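Local coordinates for membrane protein, putative (Geobacter sulfurreducens PCA, PDB 2QYB) that is of uncertain function and may combine transmembrane transporter and phosphatase activities in the whole membrane protein, of which this chain is the GAF domain, at residues A[20-25]-A[38-43]; A[28-33]-A[53-58]; A[75-78]-A[84-87]; A[111-116]-A[143-148]; A[121-126]-A[151-156]. All coordinates share one frame; numbering follows the deposited sequence.

Contact 1. Residues A[20-25]-A[38-43]; sequences IIMDDL and AVIRLV
Met22, modelled as selenomethionine, reaches from its helix between two side chains of strand 37-43 and meets each with a different part of its chain. Near the root, its CB lies 3.8 Å from CD1 of Ile40, and CG stands 4.1 Å from that same methyl. Further out, SE comes within 4.0 Å of Ile40 CG2 and 4.2 Å of Leu42 CD1. The two ends of Ile40 therefore grip different points of one side chain, the long branch at the base and the short branch at the selenium, and Met22 crosses both partners obliquely. The extended start of Met22 carries SE toward the sheet, and a bend at chi3 (-66°) then turns CE aside. In Ile40, CG1 stands anti to the carbonyl carbon (chi1 -70°), which sends CD1 to the helix. This is the packing of helix 10-32 against one face of the antiparallel sheet of the GAF domain: alternate residues Ile40 and Leu42 face the helix, while Arg41 between them points to the other face, where its NH2 is hydrogen-bonded to the carbonyls of Ala63 and Lys65. No hydrogen bond crosses the interface, and all three touching residues are buried. Leu152 of helix 139-158 packs on both Met22 and Ile40, and Leu16 of the second subunit also packs on Met22.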
# COMPACT_ATOMS: atom_id res chain seq x y z
N ILE A 20 -1.83 -6.02 3.93
CA ILE A 20 -0.71 -5.71 4.81
C ILE A 20 0.29 -6.85 4.82
O ILE A 20 1.50 -6.62 4.81
CB ILE A 20 -1.21 -5.47 6.28
CG1 ILE A 20 -2.10 -4.21 6.35
CG2 ILE A 20 -0.02 -5.37 7.24
CD1 ILE A 20 -3.07 -4.13 7.57
N ILE A 21 -0.22 -8.08 4.85
CA ILE A 21 0.63 -9.24 4.70
C ILE A 21 1.44 -9.11 3.39
O ILE A 21 2.69 -9.20 3.42
CB ILE A 21 -0.22 -10.55 4.76
CG1 ILE A 21 -0.60 -10.90 6.21
CG2 ILE A 21 0.54 -11.75 4.21
CD1 ILE A 21 -1.66 -12.00 6.28
N MSE A 22 0.76 -8.86 2.26
CA MSE A 22 1.44 -8.79 0.94
C MSE A 22 2.44 -7.67 0.91
O MSE A 22 3.58 -7.88 0.57
CB MSE A 22 0.48 -8.58 -0.21
CG MSE A 22 -0.52 -9.68 -0.35
SE MSE A 22 -1.67 -9.61 -1.99
CE MSE A 22 -2.73 -7.95 -1.69
N ASP A 23 1.99 -6.48 1.25
CA ASP A 23 2.90 -5.33 1.27
C ASP A 23 4.14 -5.55 2.14
O ASP A 23 5.21 -5.12 1.76
CB ASP A 23 2.14 -4.06 1.75
CG ASP A 23 1.22 -3.45 0.65
OD1 ASP A 23 0.96 -4.05 -0.41
OD2 ASP A 23 0.75 -2.33 0.84
N ASP A 24 3.97 -6.14 3.33
CA ASP A 24 5.11 -6.36 4.26
C ASP A 24 6.06 -7.35 3.65
O ASP A 24 7.26 -7.21 3.74
CB ASP A 24 4.66 -6.90 5.64
CG ASP A 24 3.96 -5.87 6.50
OD1 ASP A 24 3.95 -4.67 6.11
OD2 ASP A 24 3.39 -6.27 7.56
N LEU A 25 5.52 -8.39 3.03
CA LEU A 25 6.39 -9.40 2.43
C LEU A 25 7.24 -8.83 1.31
O LEU A 25 8.42 -9.06 1.28
CB LEU A 25 5.60 -10.64 1.99
CG LEU A 25 5.25 -11.56 3.21
CD1 LEU A 25 4.16 -12.60 2.90
CD2 LEU A 25 6.48 -12.26 3.79
N ALA A 38 9.02 -4.97 -6.99
CA ALA A 38 8.29 -6.21 -6.84
C ALA A 38 6.81 -5.87 -6.97
O ALA A 38 6.36 -4.91 -6.39
CB ALA A 38 8.58 -6.90 -5.46
N VAL A 39 6.07 -6.69 -7.69
CA VAL A 39 4.65 -6.46 -7.90
C VAL A 39 3.92 -7.79 -7.67
O VAL A 39 4.41 -8.82 -8.09
CB VAL A 39 4.34 -5.85 -9.35
CG1 VAL A 39 2.91 -5.43 -9.47
CG2 VAL A 39 5.23 -4.66 -9.68
N ILE A 40 2.80 -7.77 -6.96
CA ILE A 40 1.84 -8.89 -6.95
C ILE A 40 0.60 -8.46 -7.79
O ILE A 40 0.04 -7.40 -7.58
CB ILE A 40 1.39 -9.25 -5.52
CG1 ILE A 40 2.54 -9.88 -4.74
CG2 ILE A 40 0.17 -10.17 -5.52
CD1 ILE A 40 2.40 -9.73 -3.22
N ARG A 41 0.21 -9.30 -8.75
CA ARG A 41 -1.05 -9.17 -9.43
C ARG A 41 -1.94 -10.38 -9.09
O ARG A 41 -1.43 -11.50 -8.96
CB ARG A 41 -0.86 -9.12 -10.95
CG ARG A 41 -0.05 -7.95 -11.39
CD ARG A 41 0.04 -7.94 -12.89
NE ARG A 41 0.60 -6.69 -13.39
CZ ARG A 41 1.89 -6.36 -13.34
NH1 ARG A 41 2.80 -7.16 -12.79
NH2 ARG A 41 2.29 -5.20 -13.83
N LEU A 42 -3.24 -10.12 -8.97
CA LEU A 42 -4.24 -11.16 -8.76
C LEU A 42 -5.31 -11.06 -9.83
O LEU A 42 -5.65 -9.98 -10.28
CB LEU A 42 -4.86 -11.06 -7.36
CG LEU A 42 -3.88 -11.17 -6.18
CD1 LEU A 42 -4.52 -10.98 -4.75
CD2 LEU A 42 -3.08 -12.46 -6.27
N VAL A 43 -5.82 -12.21 -10.25
CA VAL A 43 -6.88 -12.20 -11.21
C VAL A 43 -8.13 -11.63 -10.56
O VAL A 43 -8.43 -11.96 -9.42
CB VAL A 43 -7.17 -13.60 -11.81
CG1 VAL A 43 -8.19 -13.45 -12.91
CG2 VAL A 43 -5.91 -14.19 -12.42

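Contact 2. Residues A[28-33]-A[53-58]; sequences LLLKEF and SYSGKG
Leu30 meets strand 49-56 with a single methyl, CD2, and what it meets is mostly backbone. CD2 lies 3.3 Å from the carbonyl O of Ser55 and 3.5 Å from the amide N of Gly56, placing it against the peptide group that joins the two residues. The side chain of Ser55 is the other partner, its OG 3.8 Å and its CB 4.0 Å from CD2. No hydrogen bond links the segments, so the contact is one of shape. Gly56 is part of that shape: a CB there would point to the helix and stand only 2.8 Å from Leu30 CD2, a clash. Its backbone gives a second reason for glycine, since at phi 87° and psi -179° a side chain would collide with the carbonyl O of Ser55. The CA atoms of Leu30 and Gly56, the nearest pair across the two segments, are 7.3 Å apart. In the next shell, Ser55 OG is hydrogen-bonded to OD1 of Asn27, one turn before Leu30 on helix 10-32, which ties the serine hydroxyl to the helix. Ala38 of the adjoining strand and Leu35 of the following loop pack on Leu30 as well. The whole is helix-on-sheet packing of the GAF fold, with the C-terminal turn of helix 10-32 resting on strand 49-56, outermost of the sheet within this chain.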
# COMPACT_ATOMS: atom_id res chain seq x y z
N LEU A 28 9.96 -6.65 2.79
CA LEU A 28 11.08 -7.45 3.40
C LEU A 28 11.98 -8.03 2.31
O LEU A 28 13.20 -8.04 2.39
CB LEU A 28 10.55 -8.54 4.32
CG LEU A 28 9.82 -8.17 5.63
CD1 LEU A 28 9.18 -9.44 6.17
CD2 LEU A 28 10.69 -7.54 6.71
N LEU A 29 11.36 -8.51 1.25
CA LEU A 29 12.09 -9.01 0.06
C LEU A 29 13.04 -7.95 -0.51
O LEU A 29 14.18 -8.25 -0.83
CB LEU A 29 11.06 -9.32 -1.00
CG LEU A 29 11.18 -10.40 -2.07
CD1 LEU A 29 10.35 -9.89 -3.33
CD2 LEU A 29 12.54 -10.75 -2.39
N LEU A 30 12.57 -6.71 -0.63
CA LEU A 30 13.40 -5.65 -1.24
C LEU A 30 14.52 -5.27 -0.28
O LEU A 30 15.63 -5.08 -0.71
CB LEU A 30 12.58 -4.44 -1.73
CG LEU A 30 12.22 -4.54 -3.23
CD1 LEU A 30 11.57 -5.90 -3.49
CD2 LEU A 30 11.32 -3.37 -3.79
N LYS A 31 14.24 -5.24 1.02
CA LYS A 31 15.29 -5.08 2.03
C LYS A 31 16.40 -6.15 1.93
O LYS A 31 17.57 -5.83 2.03
CB LYS A 31 14.70 -5.13 3.44
CG LYS A 31 14.34 -3.79 4.06
CD LYS A 31 15.31 -3.39 5.18
CE LYS A 31 15.33 -4.39 6.39
NZ LYS A 31 13.96 -4.90 6.85
N GLU A 32 16.02 -7.42 1.79
CA GLU A 32 16.99 -8.51 1.94
C GLU A 32 17.79 -8.74 0.63
O GLU A 32 18.92 -9.26 0.65
CB GLU A 32 16.27 -9.81 2.36
CG GLU A 32 17.23 -11.00 2.65
CD GLU A 32 16.56 -12.25 3.25
OE1 GLU A 32 15.45 -12.11 3.77
OE2 GLU A 32 17.14 -13.38 3.20
N PHE A 33 17.21 -8.38 -0.51
CA PHE A 33 17.83 -8.71 -1.80
C PHE A 33 17.98 -7.52 -2.70
O PHE A 33 17.30 -6.49 -2.54
CB PHE A 33 17.06 -9.80 -2.51
CG PHE A 33 16.96 -11.10 -1.73
CD1 PHE A 33 18.04 -11.98 -1.68
CD2 PHE A 33 15.79 -11.45 -1.07
CE1 PHE A 33 17.97 -13.17 -0.99
CE2 PHE A 33 15.71 -12.66 -0.36
CZ PHE A 33 16.81 -13.51 -0.31
N SER A 53 -0.48 -5.16 -5.07
CA SER A 53 0.54 -4.85 -4.10
C SER A 53 1.84 -4.64 -4.83
O SER A 53 2.07 -5.23 -5.84
CB SER A 53 0.69 -6.01 -3.10
OG SER A 53 1.71 -5.74 -2.17
N TYR A 54 2.70 -3.80 -4.30
CA TYR A 54 3.99 -3.53 -4.93
C TYR A 54 4.92 -2.83 -3.94
O TYR A 54 4.46 -2.19 -3.02
CB TYR A 54 3.80 -2.67 -6.19
CG TYR A 54 3.47 -1.27 -5.87
CD1 TYR A 54 2.15 -0.80 -5.91
CD2 TYR A 54 4.48 -0.40 -5.49
CE1 TYR A 54 1.87 0.53 -5.57
CE2 TYR A 54 4.22 0.89 -5.15
CZ TYR A 54 2.94 1.36 -5.19
OH TYR A 54 2.79 2.67 -4.86
N SER A 55 6.22 -2.97 -4.13
CA SER A 55 7.20 -2.29 -3.28
C SER A 55 8.33 -1.80 -4.19
O SER A 55 8.54 -2.37 -5.21
CB SER A 55 7.71 -3.21 -2.15
OG SER A 55 8.63 -2.53 -1.27
N GLY A 56 9.02 -0.74 -3.80
CA GLY A 56 10.02 -0.13 -4.66
C GLY A 56 9.40 0.90 -5.61
O GLY A 56 8.18 1.13 -5.62
N LYS A 57 10.24 1.50 -6.43
CA LYS A 57 9.80 2.53 -7.36
C LYS A 57 9.81 2.01 -8.79
O LYS A 57 10.55 1.12 -9.09
CB LYS A 57 10.65 3.81 -7.20
CG LYS A 57 12.14 3.60 -6.84
CD LYS A 57 12.89 4.92 -6.70
CE LYS A 57 14.32 4.83 -7.25
NZ LYS A 57 15.28 5.69 -6.48
N GLY A 58 8.96 2.57 -9.64
CA GLY A 58 8.72 2.09 -11.01
C GLY A 58 7.29 1.66 -11.33
O GLY A 58 6.98 1.36 -12.48

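Contact 3. Residues A[75-78]-A[84-87]; sequences IGEA and LQFV
Gln85 lays its aliphatic stem against Ala78: CG of Gln85 is 3.4 Å from CB of Ala78 and 3.6 Å from CA of Ala78. Its amide then meets the stem of Glu77. The CG methylene of Glu77 sits over the face of the amide, nearest to Gln85 OE1 at 3.5 Å. No hydrogen bond joins the two segments. The carboxylate of Glu77 and the amide are turned almost perpendicular, their planes 87° apart. The fold of the glutamine explains this closeness. With CG anti to the carbonyl carbon (chi1 -54°) and a second bend at chi2 (-67°), the amide is turned back toward its own chain, where NE2 is hydrogen-bonded to the carbonyl O of Arg83. That bond would help to hold the rotation of the amide. Were Gln85 replaced by an alanine, the methyl of Ala78 and the CG of Glu77 would probably lose their cover, and the Arg83 carbonyl this partner. The contact spans the short turn between helix 74-81 and strand 85-87; the CA atoms of Ala78, on the helix, and Leu84, just before the strand, are 5.2 Å apart. The backbone of Gln85 pairs with His112 of strand 109-115, and Ala78 also packs on His112 and on Ile125 of strand 124-130, so this helix lies against the sheet beside strand 85-87, outermost within this chain.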
# COMPACT_ATOMS: atom_id res chain seq x y z
N ILE A 75 4.92 -12.33 -18.77
CA ILE A 75 4.00 -12.44 -17.65
C ILE A 75 2.72 -13.26 -17.98
O ILE A 75 2.26 -14.06 -17.18
CB ILE A 75 3.61 -11.04 -17.14
CG1 ILE A 75 2.89 -11.14 -15.80
CG2 ILE A 75 2.78 -10.26 -18.21
CD1 ILE A 75 2.80 -9.84 -15.09
N GLY A 76 2.18 -13.09 -19.17
CA GLY A 76 1.07 -13.92 -19.63
C GLY A 76 1.49 -15.37 -19.81
O GLY A 76 0.70 -16.28 -19.56
N GLU A 77 2.73 -15.58 -20.25
CA GLU A 77 3.23 -16.92 -20.48
C GLU A 77 3.44 -17.62 -19.14
O GLU A 77 3.17 -18.80 -19.02
CB GLU A 77 4.52 -16.89 -21.32
CG GLU A 77 5.25 -18.28 -21.51
CD GLU A 77 4.34 -19.37 -22.06
OE1 GLU A 77 3.26 -19.02 -22.57
OE2 GLU A 77 4.70 -20.58 -21.99
N ALA A 78 3.90 -16.89 -18.14
CA ALA A 78 4.08 -17.48 -16.81
C ALA A 78 2.75 -17.91 -16.20
O ALA A 78 2.61 -18.99 -15.61
CB ALA A 78 4.80 -16.49 -15.90
N LEU A 84 7.38 -20.48 -14.11
CA LEU A 84 8.09 -19.24 -13.99
C LEU A 84 8.80 -18.90 -15.28
O LEU A 84 9.13 -19.77 -16.07
CB LEU A 84 9.04 -19.27 -12.79
CG LEU A 84 10.15 -20.28 -12.80
CD1 LEU A 84 11.34 -19.75 -13.57
CD2 LEU A 84 10.50 -20.61 -11.35
N GLN A 85 8.99 -17.61 -15.47
CA GLN A 85 9.69 -17.06 -16.61
C GLN A 85 10.71 -16.06 -16.07
O GLN A 85 10.38 -15.24 -15.17
CB GLN A 85 8.69 -16.31 -17.48
CG GLN A 85 7.48 -17.12 -17.89
CD GLN A 85 7.85 -18.25 -18.83
OE1 GLN A 85 8.35 -18.02 -19.94
NE2 GLN A 85 7.62 -19.49 -18.37
N PHE A 86 11.93 -16.08 -16.56
CA PHE A 86 12.91 -15.06 -16.08
C PHE A 86 13.91 -14.67 -17.16
O PHE A 86 14.11 -15.41 -18.08
CB PHE A 86 13.62 -15.52 -14.79
CG PHE A 86 14.44 -16.73 -14.97
CD1 PHE A 86 15.80 -16.64 -15.28
CD2 PHE A 86 13.86 -18.00 -14.88
CE1 PHE A 86 16.56 -17.80 -15.48
CE2 PHE A 86 14.62 -19.17 -15.08
CZ PHE A 86 15.96 -19.06 -15.38
N VAL A 87 14.50 -13.49 -17.01
CA VAL A 87 15.57 -12.98 -17.88
C VAL A 87 16.70 -12.53 -16.95
O VAL A 87 16.52 -11.65 -16.10
CB VAL A 87 15.07 -11.81 -18.84
CG1 VAL A 87 16.21 -11.19 -19.62
CG2 VAL A 87 14.02 -12.31 -19.79

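Contact 4. Residues A[111-116]-A[143-148]; sequences AHIPIS and NLLESL
Ile113 packs on Leu145 and Glu146 where helix 139-158 packs on one face of the antiparallel sheet of the GAF fold. Strand 109-115 shows the alternation expected of a sheet with helices on both faces. Ala111 directs its CB to helix 139-158 but comes no closer to segment 143-148 than 4.8 Å, from CB to Leu145 CD1, and packs on Phe137 and on Val128 of the neighbouring strand. His112 turns to the other face, where Tyr74, Ile75 and Ala78 of helix 74-81 lie against it. Ile113 comes back to the first face and carries the contact. Its CD1 is 3.9 Å from Leu145 CB and 4.1 Å from Leu145 CD1, the two side chains crossing at about a right angle, so the end methyl of Ile113 touches the leucine at both its root and one branch. CG1 of Ile113 stands anti to the carbonyl carbon (chi1 -56°), and with chi2 at 109°, CD1 points to Leu145. Pro114 packs on Asn82 instead. Ile115 then reaches Ala153, further along helix 139-158, just as Ala149 of that helix packs on Ile113. The facing CA atoms of Ile113 and Glu146 stay 6.8 Å apart, a separation that these side-chain contacts bridge without any hydrogen bond. At the exposed margin the second branch of Ile113 meets the stem of Glu146, Ile113 CG2 to Glu146 CG at 4.2 Å.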
# COMPACT_ATOMS: atom_id res chain seq x y z
N ALA A 111 12.01 -11.45 -13.22
CA ALA A 111 11.37 -12.78 -13.09
C ALA A 111 9.87 -12.65 -12.84
O ALA A 111 9.43 -11.70 -12.19
CB ALA A 111 12.01 -13.59 -11.95
N HIS A 112 9.09 -13.57 -13.42
CA HIS A 112 7.66 -13.71 -13.15
C HIS A 112 7.36 -15.10 -12.61
O HIS A 112 7.68 -16.09 -13.24
CB HIS A 112 6.83 -13.41 -14.41
CG HIS A 112 6.98 -12.01 -14.91
ND1 HIS A 112 7.72 -11.68 -16.03
CD2 HIS A 112 6.49 -10.85 -14.43
CE1 HIS A 112 7.67 -10.37 -16.22
NE2 HIS A 112 6.92 -9.85 -15.27
N ILE A 113 6.70 -15.15 -11.45
CA ILE A 113 6.51 -16.37 -10.69
C ILE A 113 5.05 -16.55 -10.42
O ILE A 113 4.43 -15.69 -9.79
CB ILE A 113 7.25 -16.33 -9.33
CG1 ILE A 113 8.76 -16.03 -9.54
CG2 ILE A 113 7.00 -17.63 -8.51
CD1 ILE A 113 9.10 -14.63 -9.07
N PRO A 114 4.47 -17.68 -10.87
CA PRO A 114 3.05 -17.90 -10.64
C PRO A 114 2.73 -18.01 -9.16
O PRO A 114 3.57 -18.48 -8.34
CB PRO A 114 2.78 -19.23 -11.36
CG PRO A 114 3.87 -19.40 -12.31
CD PRO A 114 5.08 -18.80 -11.60
N ILE A 115 1.54 -17.53 -8.81
CA ILE A 115 1.07 -17.60 -7.42
C ILE A 115 -0.08 -18.62 -7.43
O ILE A 115 -1.15 -18.40 -8.01
CB ILE A 115 0.63 -16.24 -6.89
CG1 ILE A 115 1.81 -15.27 -6.79
CG2 ILE A 115 -0.06 -16.38 -5.51
CD1 ILE A 115 1.32 -13.84 -6.39
N SER A 116 0.20 -19.78 -6.86
CA SER A 116 -0.74 -20.88 -6.86
C SER A 116 -0.52 -21.73 -5.64
O SER A 116 0.59 -21.89 -5.13
CB SER A 116 -0.56 -21.76 -8.09
OG SER A 116 0.80 -22.14 -8.22
N ASN A 143 14.25 -20.67 -5.81
CA ASN A 143 13.69 -21.48 -4.76
C ASN A 143 12.91 -20.56 -3.79
O ASN A 143 11.75 -20.80 -3.46
CB ASN A 143 14.81 -22.19 -3.97
CG ASN A 143 15.22 -23.56 -4.56
OD1 ASN A 143 16.09 -24.25 -3.98
ND2 ASN A 143 14.62 -23.95 -5.69
N LEU A 144 13.59 -19.53 -3.32
CA LEU A 144 13.06 -18.66 -2.30
C LEU A 144 11.83 -17.89 -2.81
O LEU A 144 10.86 -17.74 -2.08
CB LEU A 144 14.17 -17.72 -1.76
CG LEU A 144 13.74 -16.62 -0.78
CD1 LEU A 144 14.70 -16.44 0.41
CD2 LEU A 144 13.55 -15.26 -1.49
N LEU A 145 11.87 -17.46 -4.07
CA LEU A 145 10.72 -16.74 -4.67
C LEU A 145 9.47 -17.62 -4.76
O LEU A 145 8.35 -17.17 -4.50
CB LEU A 145 11.10 -16.18 -6.05
CG LEU A 145 12.18 -15.10 -5.94
CD1 LEU A 145 12.76 -14.76 -7.31
CD2 LEU A 145 11.70 -13.83 -5.12
N GLU A 146 9.67 -18.87 -5.12
CA GLU A 146 8.59 -19.82 -5.18
C GLU A 146 8.08 -20.09 -3.78
O GLU A 146 6.88 -20.31 -3.59
CB GLU A 146 9.05 -21.13 -5.83
CG GLU A 146 9.28 -20.97 -7.30
CD GLU A 146 9.62 -22.29 -8.01
OE1 GLU A 146 10.81 -22.76 -7.87
OE2 GLU A 146 8.70 -22.83 -8.72
N SER A 147 8.95 -20.04 -2.78
CA SER A 147 8.45 -20.20 -1.40
C SER A 147 7.63 -18.96 -1.02
O SER A 147 6.49 -19.06 -0.53
CB SER A 147 9.58 -20.40 -0.37
OG SER A 147 10.13 -21.68 -0.48
N LEU A 148 8.18 -17.79 -1.27
CA LEU A 148 7.43 -16.58 -1.04
C LEU A 148 6.03 -16.70 -1.73
O LEU A 148 4.99 -16.39 -1.13
CB LEU A 148 8.24 -15.35 -1.56
CG LEU A 148 7.94 -13.89 -1.06
CD1 LEU A 148 8.33 -12.88 -2.09
CD2 LEU A 148 6.52 -13.58 -0.51

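Contact 5. Residues A[121-126]-A[151-156]; sequences PPFGIL and QLAQAV
With chi1 at 55°, Phe123 holds CG between its backbone N and carbonyl carbon, the crowded position, and from there the ring projects to helix 139-158. Val156 answers from the opposite direction, and its chi1 of 169° puts CG1 on the side of the helix that faces the ring. CG1 of Val156 approaches the ring obliquely, 3.5 Å from CE2 of Phe123. Val156 CB is also 3.5 Å from that CE2. The far atom of the ring, CZ, points at the helix backbone: it is 3.3 Å from Ala153 O, which sits at the ring edge near its plane, and 3.7 Å from Ala153 CB. Phe123 and Gly124 form a classic beta bulge opposite Ile115, near the beginning of strand 124-130, in the antiparallel sheet of the GAF domain. Replacing Phe123 by an alanine would probably leave Ala153 and Val156 without this apolar cover. Leu42 of strand 37-43 packs on both Phe123 and Val156, and Ile115 on both Phe123 and Ala153. Val156 also packs on Met12 of the second subunit, so the helix face next to the ring borders the dimer interface.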
# COMPACT_ATOMS: atom_id res chain seq x y z
N PRO A 121 -4.58 -24.21 -10.18
CA PRO A 121 -4.29 -23.23 -11.19
C PRO A 121 -3.91 -21.91 -10.52
O PRO A 121 -4.49 -21.55 -9.51
CB PRO A 121 -5.61 -23.11 -11.99
CG PRO A 121 -6.60 -24.09 -11.38
CD PRO A 121 -6.02 -24.60 -10.12
N PRO A 122 -2.93 -21.21 -11.07
CA PRO A 122 -2.48 -19.96 -10.53
C PRO A 122 -3.59 -18.93 -10.54
O PRO A 122 -4.43 -18.94 -11.45
CB PRO A 122 -1.34 -19.53 -11.47
CG PRO A 122 -1.60 -20.22 -12.72
CD PRO A 122 -2.18 -21.56 -12.29
N PHE A 123 -3.58 -18.10 -9.50
CA PHE A 123 -4.51 -17.00 -9.41
C PHE A 123 -3.87 -15.60 -9.35
O PHE A 123 -4.57 -14.60 -9.14
CB PHE A 123 -5.50 -17.21 -8.25
CG PHE A 123 -4.87 -17.44 -6.91
CD1 PHE A 123 -4.93 -18.70 -6.32
CD2 PHE A 123 -4.30 -16.41 -6.21
CE1 PHE A 123 -4.39 -18.92 -5.07
CE2 PHE A 123 -3.76 -16.63 -4.96
CZ PHE A 123 -3.80 -17.88 -4.40
N GLY A 124 -2.56 -15.58 -9.61
CA GLY A 124 -1.77 -14.37 -9.71
C GLY A 124 -0.33 -14.59 -10.14
O GLY A 124 0.09 -15.72 -10.38
N ILE A 125 0.40 -13.48 -10.27
CA ILE A 125 1.83 -13.45 -10.58
C ILE A 125 2.62 -12.56 -9.58
O ILE A 125 2.22 -11.48 -9.26
CB ILE A 125 2.07 -12.95 -12.02
CG1 ILE A 125 1.49 -13.96 -13.03
CG2 ILE A 125 3.54 -12.79 -12.30
CD1 ILE A 125 2.18 -15.37 -13.06
N LEU A 126 3.73 -13.07 -9.10
CA LEU A 126 4.69 -12.29 -8.39
C LEU A 126 5.77 -11.94 -9.40
O LEU A 126 6.41 -12.83 -9.91
CB LEU A 126 5.28 -13.12 -7.22
CG LEU A 126 6.54 -12.56 -6.57
CD1 LEU A 126 6.23 -11.15 -5.98
CD2 LEU A 126 7.22 -13.56 -5.53
N GLN A 151 3.45 -18.92 -0.05
CA GLN A 151 2.95 -18.34 1.20
C GLN A 151 1.95 -17.21 0.92
O GLN A 151 0.97 -17.04 1.68
CB GLN A 151 4.11 -17.86 2.09
CG GLN A 151 5.03 -19.02 2.60
CD GLN A 151 5.71 -18.72 3.94
OE1 GLN A 151 6.51 -19.53 4.48
NE2 GLN A 151 5.39 -17.54 4.50
N LEU A 152 2.16 -16.48 -0.19
CA LEU A 152 1.16 -15.55 -0.70
C LEU A 152 -0.09 -16.29 -1.16
O LEU A 152 -1.21 -15.90 -0.82
CB LEU A 152 1.73 -14.69 -1.85
CG LEU A 152 2.79 -13.63 -1.45
CD1 LEU A 152 3.64 -13.27 -2.68
CD2 LEU A 152 2.14 -12.40 -0.83
N ALA A 153 0.08 -17.33 -1.96
CA ALA A 153 -1.06 -18.12 -2.42
C ALA A 153 -1.93 -18.60 -1.23
O ALA A 153 -3.20 -18.56 -1.25
CB ALA A 153 -0.60 -19.31 -3.25
N GLN A 154 -1.24 -19.03 -0.18
CA GLN A 154 -1.95 -19.50 0.97
C GLN A 154 -2.79 -18.40 1.60
O GLN A 154 -3.98 -18.62 1.90
CB GLN A 154 -0.99 -20.05 2.01
CG GLN A 154 -1.70 -20.76 3.12
CD GLN A 154 -2.55 -21.91 2.61
OE1 GLN A 154 -2.09 -23.05 2.59
NE2 GLN A 154 -3.79 -21.60 2.17
N ALA A 155 -2.17 -17.23 1.78
CA ALA A 155 -2.82 -16.09 2.44
C ALA A 155 -4.05 -15.61 1.67
O ALA A 155 -5.06 -15.24 2.27
CB ALA A 155 -1.82 -14.97 2.62
N VAL A 156 -3.98 -15.61 0.34
CA VAL A 156 -5.13 -15.20 -0.49
C VAL A 156 -6.32 -16.15 -0.31
O VAL A 156 -7.46 -15.73 -0.01
CB VAL A 156 -4.74 -15.13 -1.98
CG1 VAL A 156 -5.97 -14.97 -2.85
CG2 VAL A 156 -3.75 -13.99 -2.21

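From the N terminus, helix 10-32 supplies two contacts: contact 1 closes the loop back from strand 37-43, and contact 2 crosses it, since 28-33 lies inside that loop while 53-58 lies beyond. Contact 3 follows in series as a short local closure, its centre about 17 Å from that of contact 1. Contact 4 then brings 143-148 back to 111-116 and contact 5 brings 151-156 back to 121-126; the two cross, setting helix 139-158 against adjacent strands. Strand pairing joins the groups: Val43 N to Phe123 O at 2.9 Å links contacts 1 and 5, and Gln85 O to His112 N at 2.7 Å links contacts 3 and 4.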